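Local coordinates for protein probable intron-encoded endonuclease 1 (Wickerhamomyces canadensis, PDB 6X1J) that cleaves DNA at a specific recognition sequence as a LAGLIDADG homing endonuclease and takes part in homing of a mitochondrial 21S rRNA gene intron, at residues G46-K51 and F63-K68; Y117-N122 and P129-N134. All blocks are in the same frame, centred on the assembly; numbering follows the deposited sequence.

Contact 1 (G46-K51 and F63-K68); sequences GDVYIK and FEWKNK. With K (potassium ion), chain D; K (potassium ion), chain E; nucleotides of chain B.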
ATOM      1  N   GLY A  46      -3.276   0.173   2.146  1.00 27.48           N
ATOM      2  CA  GLY A  46      -3.373  -1.131   1.467  1.00 28.01           C
ATOM      3  C   GLY A  46      -2.679  -2.292   2.173  1.00 27.24           C
ATOM      4  O   GLY A  46      -3.061  -2.629   3.307  1.00 28.09           O
ATOM      5  N   ASP A  47      -1.717  -2.923   1.483  1.00 25.22           N
ATOM      6  CA  ASP A  47      -1.218  -4.296   1.751  1.00 24.59           C
ATOM      7  C   ASP A  47       0.076  -4.319   2.597  1.00 28.61           C
ATOM      8  O   ASP A  47       0.511  -5.430   3.006  1.00 27.18           O
ATOM      9  CB  ASP A  47      -1.004  -4.979   0.403  1.00 26.65           C
ATOM     10  CG  ASP A  47      -2.314  -5.339  -0.290  1.00 26.56           C
ATOM     11  OD1 ASP A  47      -3.324  -5.564   0.412  1.00 25.45           O
ATOM     12  OD2 ASP A  47      -2.339  -5.302  -1.512  1.00 24.11           O
ATOM     13  N   VAL A  48       0.686  -3.171   2.894  1.00 24.35           N
ATOM     14  CA  VAL A  48       2.011  -3.173   3.555  1.00 25.97           C
ATOM     15  C   VAL A  48       1.858  -3.168   5.088  1.00 28.52           C
ATOM     16  O   VAL A  48       0.897  -2.540   5.653  1.00 26.82           O
ATOM     17  CB  VAL A  48       2.857  -2.012   3.025  1.00 29.62           C
ATOM     18  CG1 VAL A  48       4.079  -1.817   3.873  1.00 32.82           C
ATOM     19  CG2 VAL A  48       3.272  -2.263   1.583  1.00 31.97           C
ATOM     20  N   TYR A  49       2.735  -3.926   5.728  1.00 28.87           N
ATOM     21  CA  TYR A  49       3.002  -3.971   7.190  1.00 33.07           C
ATOM     22  C   TYR A  49       4.116  -2.959   7.468  1.00 29.75           C
ATOM     23  O   TYR A  49       5.249  -3.147   6.940  1.00 27.93           O
ATOM     24  CB  TYR A  49       3.366  -5.400   7.585  1.00 31.57           C
ATOM     25  CG  TYR A  49       3.613  -5.667   9.038  1.00 36.22           C
ATOM     26  CD1 TYR A  49       3.367  -4.731  10.028  1.00 40.39           C
ATOM     27  CD2 TYR A  49       4.063  -6.914   9.429  1.00 40.31           C
ATOM     28  CE1 TYR A  49       3.555  -5.034  11.375  1.00 40.01           C
ATOM     29  CE2 TYR A  49       4.268  -7.224  10.763  1.00 40.88           C
ATOM     30  CZ  TYR A  49       4.011  -6.286  11.745  1.00 37.68           C
ATOM     31  OH  TYR A  49       4.225  -6.611  13.054  1.00 36.26           O
ATOM     32  N   ILE A  50       3.759  -1.848   8.118  1.00 29.10           N
ATOM     33  CA  ILE A  50       4.773  -0.874   8.619  1.00 30.22           C
ATOM     34  C   ILE A  50       4.969  -1.144  10.110  1.00 32.90           C
ATOM     35  O   ILE A  50       4.027  -0.872  10.947  1.00 32.44           O
ATOM     36  CB  ILE A  50       4.474   0.584   8.241  1.00 30.14           C
ATOM     37  CG1 ILE A  50       5.593   1.512   8.733  1.00 26.23           C
ATOM     38  CG2 ILE A  50       3.085   1.022   8.687  1.00 34.39           C
ATOM     39  CD1 ILE A  50       5.654   2.822   7.973  1.00 26.96           C
ATOM     40  N   LYS A  51       6.126  -1.751  10.381  1.00 30.75           N
ATOM     41  CA  LYS A  51       6.417  -2.608  11.562  1.00 33.94           C
ATOM     42  C   LYS A  51       7.479  -1.938  12.445  1.00 31.08           C
ATOM     43  O   LYS A  51       8.583  -1.633  11.950  1.00 30.57           O
ATOM     44  CB  LYS A  51       6.894  -3.977  11.078  1.00 36.82           C
ATOM     45  CG  LYS A  51       7.234  -5.003  12.153  1.00 39.68           C
ATOM     46  CD  LYS A  51       7.992  -6.160  11.546  1.00 42.38           C
ATOM     47  CE  LYS A  51       8.466  -7.194  12.540  1.00 50.62           C
ATOM     48  NZ  LYS A  51       7.350  -8.036  13.015  1.00 56.49           N
ATOM     49  N   PHE A  63       6.738  -6.694   2.948  1.00 29.47           N
ATOM     50  CA  PHE A  63       5.938  -6.783   1.708  1.00 29.86           C
ATOM     51  C   PHE A  63       5.511  -8.239   1.478  1.00 30.14           C
ATOM     52  O   PHE A  63       6.352  -9.150   1.666  1.00 30.08           O
ATOM     53  CB  PHE A  63       6.751  -6.308   0.511  1.00 28.53           C
ATOM     54  CG  PHE A  63       7.341  -4.920   0.609  1.00 32.15           C
ATOM     55  CD1 PHE A  63       6.547  -3.796   0.472  1.00 30.92           C
ATOM     56  CD2 PHE A  63       8.710  -4.729   0.767  1.00 31.12           C
ATOM     57  CE1 PHE A  63       7.102  -2.526   0.510  1.00 33.48           C
ATOM     58  CE2 PHE A  63       9.261  -3.454   0.805  1.00 33.20           C
ATOM     59  CZ  PHE A  63       8.457  -2.350   0.663  1.00 32.73           C
ATOM     60  N   GLU A  64       4.241  -8.468   1.122  1.00 27.27           N
ATOM     61  CA  GLU A  64       3.762  -9.809   0.690  1.00 29.09           C
ATOM     62  C   GLU A  64       2.641  -9.612  -0.321  1.00 30.88           C
ATOM     63  O   GLU A  64       1.617  -9.012   0.071  1.00 28.64           O
ATOM     64  CB  GLU A  64       3.335 -10.668   1.880  1.00 29.87           C
ATOM     65  CG  GLU A  64       2.939 -12.077   1.472  1.00 30.79           C
ATOM     66  CD  GLU A  64       2.983 -13.097   2.592  1.00 29.15           C
ATOM     67  OE1 GLU A  64       3.076 -12.668   3.756  1.00 35.80           O
ATOM     68  OE2 GLU A  64       2.944 -14.318   2.303  1.00 29.80           O
ATOM     69  N   TRP A  65       2.851 -10.058  -1.570  1.00 28.98           N
ATOM     70  CA  TRP A  65       1.834 -10.038  -2.649  1.00 29.97           C
ATOM     71  C   TRP A  65       1.827 -11.383  -3.380  1.00 32.92           C
ATOM     72  O   TRP A  65       2.873 -12.053  -3.415  1.00 28.95           O
ATOM     73  CB  TRP A  65       2.053  -8.865  -3.623  1.00 29.61           C
ATOM     74  CG  TRP A  65       1.638  -7.528  -3.074  1.00 30.63           C
ATOM     75  CD1 TRP A  65       0.354  -7.071  -2.912  1.00 29.69           C
ATOM     76  CD2 TRP A  65       2.497  -6.448  -2.644  1.00 29.20           C
ATOM     77  NE1 TRP A  65       0.357  -5.800  -2.408  1.00 28.58           N
ATOM     78  CE2 TRP A  65       1.652  -5.390  -2.219  1.00 28.76           C
ATOM     79  CE3 TRP A  65       3.884  -6.265  -2.562  1.00 29.26           C
ATOM     80  CZ2 TRP A  65       2.155  -4.179  -1.735  1.00 28.03           C
ATOM     81  CZ3 TRP A  65       4.381  -5.064  -2.096  1.00 28.75           C
ATOM     82  CH2 TRP A  65       3.522  -4.044  -1.669  1.00 30.40           C
ATOM     83  N   LYS A  66       0.674 -11.719  -3.958  1.00 31.47           N
ATOM     84  CA  LYS A  66       0.497 -12.790  -4.969  1.00 32.01           C
ATOM     85  C   LYS A  66       1.178 -12.381  -6.262  1.00 30.18           C
ATOM     86  O   LYS A  66       1.854 -13.213  -6.808  1.00 30.66           O
ATOM     87  CB  LYS A  66      -0.993 -13.019  -5.256  1.00 33.78           C
ATOM     88  CG  LYS A  66      -1.309 -14.171  -6.202  1.00 36.25           C
ATOM     89  CD  LYS A  66      -2.801 -14.308  -6.514  1.00 32.75           C
ATOM     90  CE  LYS A  66      -3.083 -15.561  -7.318  1.00 38.31           C
ATOM     91  NZ  LYS A  66      -3.063 -16.760  -6.439  1.00 36.97           N
ATOM     92  N   ASN A  67       0.977 -11.146  -6.737  1.00 29.21           N
ATOM     93  CA  ASN A  67       1.439 -10.712  -8.072  1.00 28.44           C
ATOM     94  C   ASN A  67       2.955 -10.419  -8.069  1.00 28.71           C
ATOM     95  O   ASN A  67       3.426  -9.548  -7.349  1.00 26.38           O
ATOM     96  CB  ASN A  67       0.576  -9.558  -8.528  1.00 31.30           C
ATOM     97  CG  ASN A  67       0.793  -9.198  -9.981  1.00 35.60           C
ATOM     98  OD1 ASN A  67      -0.158  -9.158 -10.754  1.00 40.95           O
ATOM     99  ND2 ASN A  67       2.021  -8.891 -10.355  1.00 31.22           N
ATOM    100  N   LYS A  68       3.702 -11.086  -8.931  1.00 30.39           N
ATOM    101  CA  LYS A  68       5.178 -11.015  -8.978  1.00 29.24           C
ATOM    102  C   LYS A  68       5.589  -9.684  -9.576  1.00 27.03           C
ATOM    103  O   LYS A  68       6.521  -9.026  -9.058  1.00 34.89           O
ATOM    104  CB  LYS A  68       5.718 -12.164  -9.834  1.00 34.21           C
ATOM    105  CG  LYS A  68       7.241 -12.286  -9.909  1.00 35.43           C
ATOM    106  CD  LYS A  68       7.686 -13.509 -10.731  1.00 39.59           C
ATOM    107  CE  LYS A  68       9.171 -13.807 -10.631  1.00 38.18           C
ATOM    108  NZ  LYS A  68       9.894 -13.024 -11.649  1.00 42.97           N
TER
HETATM  109  K     K D 301      -4.928  -6.737  -1.765  1.00 38.55           K
HETATM  110  K     K E 302      -5.482  -3.112   4.305  1.00 39.93           K
ATOM    111  P    DA B  14      -2.579  -9.784  -2.343  1.00 32.05           P
ATOM    112  OP1  DA B  14      -3.133  -8.435  -2.659  1.00 28.69           O
ATOM    113  OP2  DA B  14      -1.785 -10.389  -3.483  1.00 30.53           O
ATOM    114  O5'  DA B  14      -1.754  -9.876  -0.984  1.00 32.67           O
ATOM    115  C5'  DA B  14      -1.724  -8.846   0.030  1.00 30.46           C
ATOM    116  C4'  DA B  14      -2.848  -9.043   1.021  1.00 27.39           C
ATOM    117  O4'  DA B  14      -2.903 -10.430   1.468  1.00 26.98           O
ATOM    118  C3'  DA B  14      -2.787  -8.196   2.287  1.00 26.82           C
ATOM    119  O3'  DA B  14      -4.167  -8.018   2.625  1.00 30.05           O
ATOM    120  C2'  DA B  14      -2.203  -9.167   3.300  1.00 24.53           C
ATOM    121  C1'  DA B  14      -2.840 -10.477   2.876  1.00 26.53           C
ATOM    122  N9   DA B  14      -2.155 -11.708   3.245  1.00 27.29           N
ATOM    123  C8   DA B  14      -1.190 -12.377   2.533  1.00 29.59           C
ATOM    124  N7   DA B  14      -0.759 -13.463   3.125  1.00 29.89           N
ATOM    125  C5   DA B  14      -1.475 -13.503   4.312  1.00 28.86           C
ATOM    126  C6   DA B  14      -1.472 -14.403   5.387  1.00 32.03           C
ATOM    127  N6   DA B  14      -0.724 -15.502   5.428  1.00 34.05           N
ATOM    128  N1   DA B  14      -2.297 -14.148   6.422  1.00 32.21           N
ATOM    129  C2   DA B  14      -3.050 -13.046   6.382  1.00 32.53           C
ATOM    130  N3   DA B  14      -3.147 -12.128   5.425  1.00 36.29           N
ATOM    131  C4   DA B  14      -2.324 -12.419   4.406  1.00 27.13           C
ATOM    132  P    DA B  16      -1.443  -4.620   9.523  1.00 43.08           P
ATOM    133  OP1  DA B  16      -2.485  -3.763  10.128  1.00 47.91           O
ATOM    134  OP2  DA B  16      -0.137  -4.024   9.225  1.00 53.63           O
ATOM    135  O5'  DA B  16      -1.310  -5.931  10.424  1.00 42.52           O
ATOM    136  C5'  DA B  16      -0.042  -6.179  11.059  1.00 41.15           C
ATOM    137  C4'  DA B  16      -0.044  -7.451  11.878  1.00 40.70           C
ATOM    138  O4'  DA B  16       0.163  -8.585  11.008  1.00 37.83           O
ATOM    139  C3'  DA B  16       1.112  -7.460  12.873  1.00 38.46           C
ATOM    140  O3'  DA B  16       0.540  -7.161  14.147  1.00 42.86           O
ATOM    141  C2'  DA B  16       1.692  -8.858  12.780  1.00 43.22           C
ATOM    142  C1'  DA B  16       1.004  -9.536  11.606  1.00 39.50           C
ATOM    143  N9   DA B  16       1.849 -10.109  10.559  1.00 37.06           N
ATOM    144  C8   DA B  16       2.314  -9.565   9.385  1.00 41.50           C
ATOM    145  N7   DA B  16       3.013 -10.402   8.654  1.00 37.04           N
ATOM    146  C5   DA B  16       3.023 -11.569   9.409  1.00 39.40           C
ATOM    147  C6   DA B  16       3.579 -12.842   9.184  1.00 39.33           C
ATOM    148  N6   DA B  16       4.272 -13.175   8.089  1.00 41.70           N
ATOM    149  N1   DA B  16       3.376 -13.785  10.127  1.00 39.57           N
ATOM    150  C2   DA B  16       2.663 -13.470  11.212  1.00 34.52           C
ATOM    151  N3   DA B  16       2.074 -12.327  11.523  1.00 35.44           N
ATOM    152  C4   DA B  16       2.296 -11.406  10.572  1.00 35.96           C
TER
HETATM  153  O   HOH W   1       2.713  -5.939   1.059  1.00 24.52           O
HETATM  154  O   HOH W   2       1.041  -8.067   2.708  1.00 27.01           O
HETATM  155  O   HOH W   3      -5.950  -8.649  -3.224  1.00 38.05           O
HETATM  156  O   HOH W   4      -6.448  -9.345  -0.412  1.00 50.99           O
HETATM  157  O   HOH W   5      -4.029  -3.456   6.759  1.00 37.74           O
HETATM  158  O   HOH W   6      -7.760  -4.934   3.840  1.00 31.79           O
HETATM  159  O   HOH W   7      -8.352  -2.193   5.328  1.00 32.92           O

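Contact 2 (Y117-N122 and P129-N134); sequences YYFMEN and PDLVLN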
ATOM      1  N   TYR A 117       4.793   6.385  12.844  1.00 29.79           N
ATOM      2  CA  TYR A 117       4.152   6.962  14.060  1.00 31.56           C
ATOM      3  C   TYR A 117       2.817   7.585  13.664  1.00 29.69           C
ATOM      4  O   TYR A 117       1.886   7.531  14.467  1.00 29.22           O
ATOM      5  CB  TYR A 117       5.087   7.912  14.820  1.00 31.47           C
ATOM      6  CG  TYR A 117       6.135   7.195  15.646  1.00 31.71           C
ATOM      7  CD1 TYR A 117       5.779   6.332  16.681  1.00 32.12           C
ATOM      8  CD2 TYR A 117       7.491   7.360  15.386  1.00 35.28           C
ATOM      9  CE1 TYR A 117       6.735   5.659  17.432  1.00 32.05           C
ATOM     10  CE2 TYR A 117       8.459   6.701  16.133  1.00 34.97           C
ATOM     11  CZ  TYR A 117       8.081   5.837  17.148  1.00 35.74           C
ATOM     12  OH  TYR A 117       9.051   5.218  17.892  1.00 42.16           O
ATOM     13  N   TYR A 118       2.697   8.057  12.421  1.00 29.92           N
ATOM     14  CA  TYR A 118       1.481   8.730  11.922  1.00 28.43           C
ATOM     15  C   TYR A 118       0.329   7.726  11.799  1.00 32.16           C
ATOM     16  O   TYR A 118      -0.834   8.103  12.151  1.00 29.83           O
ATOM     17  CB  TYR A 118       1.804   9.450  10.615  1.00 31.70           C
ATOM     18  CG  TYR A 118       0.688  10.338  10.160  1.00 32.90           C
ATOM     19  CD1 TYR A 118       0.517  11.598  10.701  1.00 35.57           C
ATOM     20  CD2 TYR A 118      -0.230   9.896   9.232  1.00 36.73           C
ATOM     21  CE1 TYR A 118      -0.546  12.403  10.324  1.00 38.73           C
ATOM     22  CE2 TYR A 118      -1.293  10.688   8.834  1.00 39.13           C
ATOM     23  CZ  TYR A 118      -1.456  11.944   9.389  1.00 39.40           C
ATOM     24  OH  TYR A 118      -2.497  12.723   8.995  1.00 34.48           O
ATOM     25  N   PHE A 119       0.628   6.495  11.370  1.00 30.15           N
ATOM     26  CA  PHE A 119      -0.371   5.434  11.063  1.00 31.03           C
ATOM     27  C   PHE A 119      -0.567   4.456  12.218  1.00 29.66           C
ATOM     28  O   PHE A 119      -1.687   3.927  12.371  1.00 27.54           O
ATOM     29  CB  PHE A 119       0.036   4.622   9.830  1.00 27.68           C
ATOM     30  CG  PHE A 119      -0.457   5.263   8.570  1.00 28.48           C
ATOM     31  CD1 PHE A 119      -1.784   5.127   8.205  1.00 26.81           C
ATOM     32  CD2 PHE A 119       0.373   6.064   7.804  1.00 28.40           C
ATOM     33  CE1 PHE A 119      -2.258   5.776   7.080  1.00 26.55           C
ATOM     34  CE2 PHE A 119      -0.111   6.701   6.675  1.00 27.19           C
ATOM     35  CZ  PHE A 119      -1.419   6.543   6.308  1.00 25.84           C
ATOM     36  N   MET A 120       0.492   4.137  12.947  1.00 30.06           N
ATOM     37  CA  MET A 120       0.385   3.032  13.938  1.00 33.19           C
ATOM     38  C   MET A 120       0.256   3.600  15.358  1.00 35.94           C
ATOM     39  O   MET A 120       1.065   4.451  15.741  1.00 42.16           O
ATOM     40  CB  MET A 120       1.597   2.101  13.867  1.00 31.70           C
ATOM     41  CG  MET A 120       1.835   1.528  12.495  1.00 32.98           C
ATOM     42  SD  MET A 120       0.499   0.376  11.974  1.00 34.72           S
ATOM     43  CE  MET A 120       0.205   1.170  10.406  1.00 40.24           C
ATOM     44  N   GLU A 121      -0.666   3.045  16.124  1.00 39.12           N
ATOM     45  CA  GLU A 121      -1.000   3.465  17.499  1.00 46.27           C
ATOM     46  C   GLU A 121      -1.513   2.224  18.208  1.00 46.20           C
ATOM     47  O   GLU A 121      -2.596   1.766  17.835  1.00 50.56           O
ATOM     48  CB  GLU A 121      -2.061   4.566  17.416  1.00 54.33           C
ATOM     49  CG  GLU A 121      -2.355   5.283  18.722  1.00 56.64           C
ATOM     50  CD  GLU A 121      -3.422   6.357  18.571  1.00 53.46           C
ATOM     51  OE1 GLU A 121      -3.042   7.563  18.476  1.00 45.74           O
ATOM     52  OE2 GLU A 121      -4.627   5.969  18.512  1.00 51.09           O
ATOM     53  N   ASN A 122      -0.731   1.672  19.133  1.00 54.51           N
ATOM     54  CA  ASN A 122      -1.094   0.442  19.879  1.00 54.69           C
ATOM     55  C   ASN A 122      -1.066  -0.754  18.914  1.00 59.90           C
ATOM     56  O   ASN A 122      -1.862  -1.695  19.109  1.00 63.96           O
ATOM     57  CB  ASN A 122      -2.462   0.627  20.536  1.00 58.42           C
ATOM     58  CG  ASN A 122      -2.496   0.217  21.992  1.00 65.26           C
ATOM     59  OD1 ASN A 122      -1.698  -0.602  22.448  1.00 61.43           O
ATOM     60  ND2 ASN A 122      -3.446   0.770  22.725  1.00 65.48           N
ATOM     61  N   PRO A 129      -7.133  12.419  11.598  1.00 33.20           N
ATOM     62  CA  PRO A 129      -8.130  13.333  11.072  1.00 32.29           C
ATOM     63  C   PRO A 129      -7.601  14.152   9.897  1.00 33.44           C
ATOM     64  O   PRO A 129      -8.447  14.535   9.109  1.00 31.35           O
ATOM     65  CB  PRO A 129      -8.506  14.249  12.242  1.00 34.61           C
ATOM     66  CG  PRO A 129      -8.054  13.497  13.492  1.00 36.70           C
ATOM     67  CD  PRO A 129      -6.924  12.589  13.051  1.00 34.86           C
ATOM     68  N   ASP A 130      -6.279  14.358   9.734  1.00 30.75           N
ATOM     69  CA  ASP A 130      -5.824  15.251   8.631  1.00 30.17           C
ATOM     70  C   ASP A 130      -5.135  14.443   7.521  1.00 28.62           C
ATOM     71  O   ASP A 130      -4.441  15.062   6.636  1.00 24.97           O
ATOM     72  CB  ASP A 130      -4.943  16.387   9.143  1.00 30.89           C
ATOM     73  CG  ASP A 130      -3.557  15.974   9.590  1.00 29.18           C
ATOM     74  OD1 ASP A 130      -3.442  14.906  10.265  1.00 28.84           O
ATOM     75  OD2 ASP A 130      -2.615  16.740   9.289  1.00 32.66           O
ATOM     76  N   LEU A 131      -5.198  13.122   7.617  1.00 26.07           N
ATOM     77  CA  LEU A 131      -4.543  12.238   6.608  1.00 28.71           C
ATOM     78  C   LEU A 131      -4.903  12.683   5.178  1.00 30.31           C
ATOM     79  O   LEU A 131      -3.978  12.895   4.354  1.00 25.80           O
ATOM     80  CB  LEU A 131      -4.994  10.803   6.831  1.00 29.57           C
ATOM     81  CG  LEU A 131      -4.686   9.837   5.682  1.00 27.26           C
ATOM     82  CD1 LEU A 131      -3.183   9.765   5.424  1.00 29.78           C
ATOM     83  CD2 LEU A 131      -5.228   8.465   6.051  1.00 28.86           C
ATOM     84  N   VAL A 132      -6.196  12.786   4.868  1.00 26.72           N
ATOM     85  CA  VAL A 132      -6.612  13.043   3.469  1.00 30.97           C
ATOM     86  C   VAL A 132      -6.119  14.440   3.066  1.00 31.56           C
ATOM     87  O   VAL A 132      -5.402  14.558   2.037  1.00 26.77           O
ATOM     88  CB  VAL A 132      -8.133  12.889   3.274  1.00 30.74           C
ATOM     89  CG1 VAL A 132      -8.592  13.432   1.933  1.00 32.91           C
ATOM     90  CG2 VAL A 132      -8.579  11.443   3.433  1.00 31.05           C
ATOM     91  N   LEU A 133      -6.410  15.451   3.896  1.00 30.58           N
ATOM     92  CA  LEU A 133      -6.133  16.860   3.538  1.00 32.05           C
ATOM     93  C   LEU A 133      -4.629  16.976   3.304  1.00 28.14           C
ATOM     94  O   LEU A 133      -4.233  17.470   2.249  1.00 29.30           O
ATOM     95  CB  LEU A 133      -6.620  17.852   4.611  1.00 36.32           C
ATOM     96  CG  LEU A 133      -6.345  19.332   4.271  1.00 44.47           C
ATOM     97  CD1 LEU A 133      -7.238  19.817   3.137  1.00 46.68           C
ATOM     98  CD2 LEU A 133      -6.470  20.282   5.478  1.00 45.54           C
ATOM     99  N   ASN A 134      -3.808  16.521   4.232  1.00 28.48           N
ATOM    100  CA  ASN A 134      -2.384  16.948   4.214  1.00 30.17           C
ATOM    101  C   ASN A 134      -1.482  15.925   3.503  1.00 31.56           C
ATOM    102  O   ASN A 134      -0.354  16.304   3.248  1.00 32.32           O
ATOM    103  CB  ASN A 134      -1.896  17.312   5.626  1.00 28.08           C
ATOM    104  CG  ASN A 134      -2.640  18.486   6.227  1.00 28.72           C
ATOM    105  OD1 ASN A 134      -3.033  19.398   5.503  1.00 28.48           O
ATOM    106  ND2 ASN A 134      -2.855  18.464   7.536  1.00 23.35           N
TER

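Contact 1 (G46-K51 and F63-K68)
Asp47 meets Trp65 where the first LAGLIDADG helix, 34-45, gives way to the β hairpin of strands 49-51 and 60-65, part of the antiparallel sheet that this fold lays on DNA. Trp65 NE1 donates to Asp47 OD2 over 2.9 Å. The carboxylate is turned 69° from the indole plane; OD2 lies near that indole plane and takes the N-H on its anti side. Both Asp47 oxygens also bind one potassium ion, together with OP1 of DA14 of chain B and the backbone oxygen of Asp147, so the indole is a second-shell group that probably helps to set the carboxylate's rotation. Gly46 O binds the other potassium ion with Asp148; the ends of the two LAGLIDADG helices thus supply protein ligands to both potassium sites, with DNA phosphates and waters completing them.

The tightly packed part is apolar. Val48 CG2, anti to the carbonyl carbon, reaches CH2 of Trp65 at 3.7 Å and CD1 of Phe63 at 3.8 Å, and Ile71 and Ile74 of helix 68-77 pack on both rings. Toward the DNA the same segments separate and water fills in: one molecule accepts from Glu64 N, and a second lies between Asp47 O, 2.7 Å away, and Glu64 O.

Tyr49, its CG anti to the backbone N (chi1 -177°), turns its ring to DA16 of chain B, with C5' over one face and Lys51 CB over the other; its hydroxyl bonds a phosphate. A serine here would probably leave the DA16 sugar without its aromatic support and that phosphate without the phenol's bond. Beyond the strand, Lys66 N donates almost straight (169°) to OP2 of DA14 of chain B, 2.8 Å away.

Contact 2 (Y117-N122 and P129-N134)
Ahead of the second LAGLIDADG helix, 138-148, the end of helix 113-119 packs on the first turn of the short helix 131-134. Tyr118 spans the two with its hydroxyl. With CG anti to the backbone N (chi1 -171°), the ring extends toward the other segment and Tyr118 OH donates to Asp130 OD1 over 2.7 Å. The carboxylate oxygen lies in the plane of the ring, at its edge, whereas the phenol comes to OD1 from above the carboxylate, whose plane is turned 60° from the ring.

Asp130 stands at the N-cap position of helix 131-134, though its side chain makes no capping bond. Its CG sits between the backbone N and the carbonyl carbon (chi1 72°), which leaves OD1 turned to the tyrosine. The backbone closes the first turn of the helix, Asn134 N donating to Asp130 O over 2.9 Å. On the other side of the contact, Lys128 makes a cation-pi contact with the Tyr118 ring and hydrogen-bonds Tyr118 O.

Beneath this polar bridge the contact becomes apolar and buried. Leu131 aims CD1 at the Tyr118 ring edge, 4.0 Å from CE2, and crosses the Phe119 side chain at about a right angle. Leu45 of helix 34-45 and Leu178 of helix 172-186 also pack on Leu131, so that this leucine ties together helices 34-45, 131-134 and 172-186. Phe119 completes the cluster with its far ring carbon, CZ, 3.8 Å from Leu131 CD1.

Contact 1 is buried near the middle of the chain, at the DNA and the potassium ions; contact 2, its centre about 19 Å from that of contact 1, is only partly buried and joins the end of helix 113-119 to the start of helix 131-134. Each has one hydrogen bond from an aromatic side chain to an aspartate, but the aspartate of contact 1 also binds metal, whereas that of contact 2 stands at the start of a helix. Both lean on helix 34-45: Val48 touches Asn43, while Phe119 and Leu131 reach Ile44 and Leu45. The two contacts meet directly where Ile50 CG2 packs 3.4 Å from Met120 CE, strand 49-51 against the segment leaving helix 113-119.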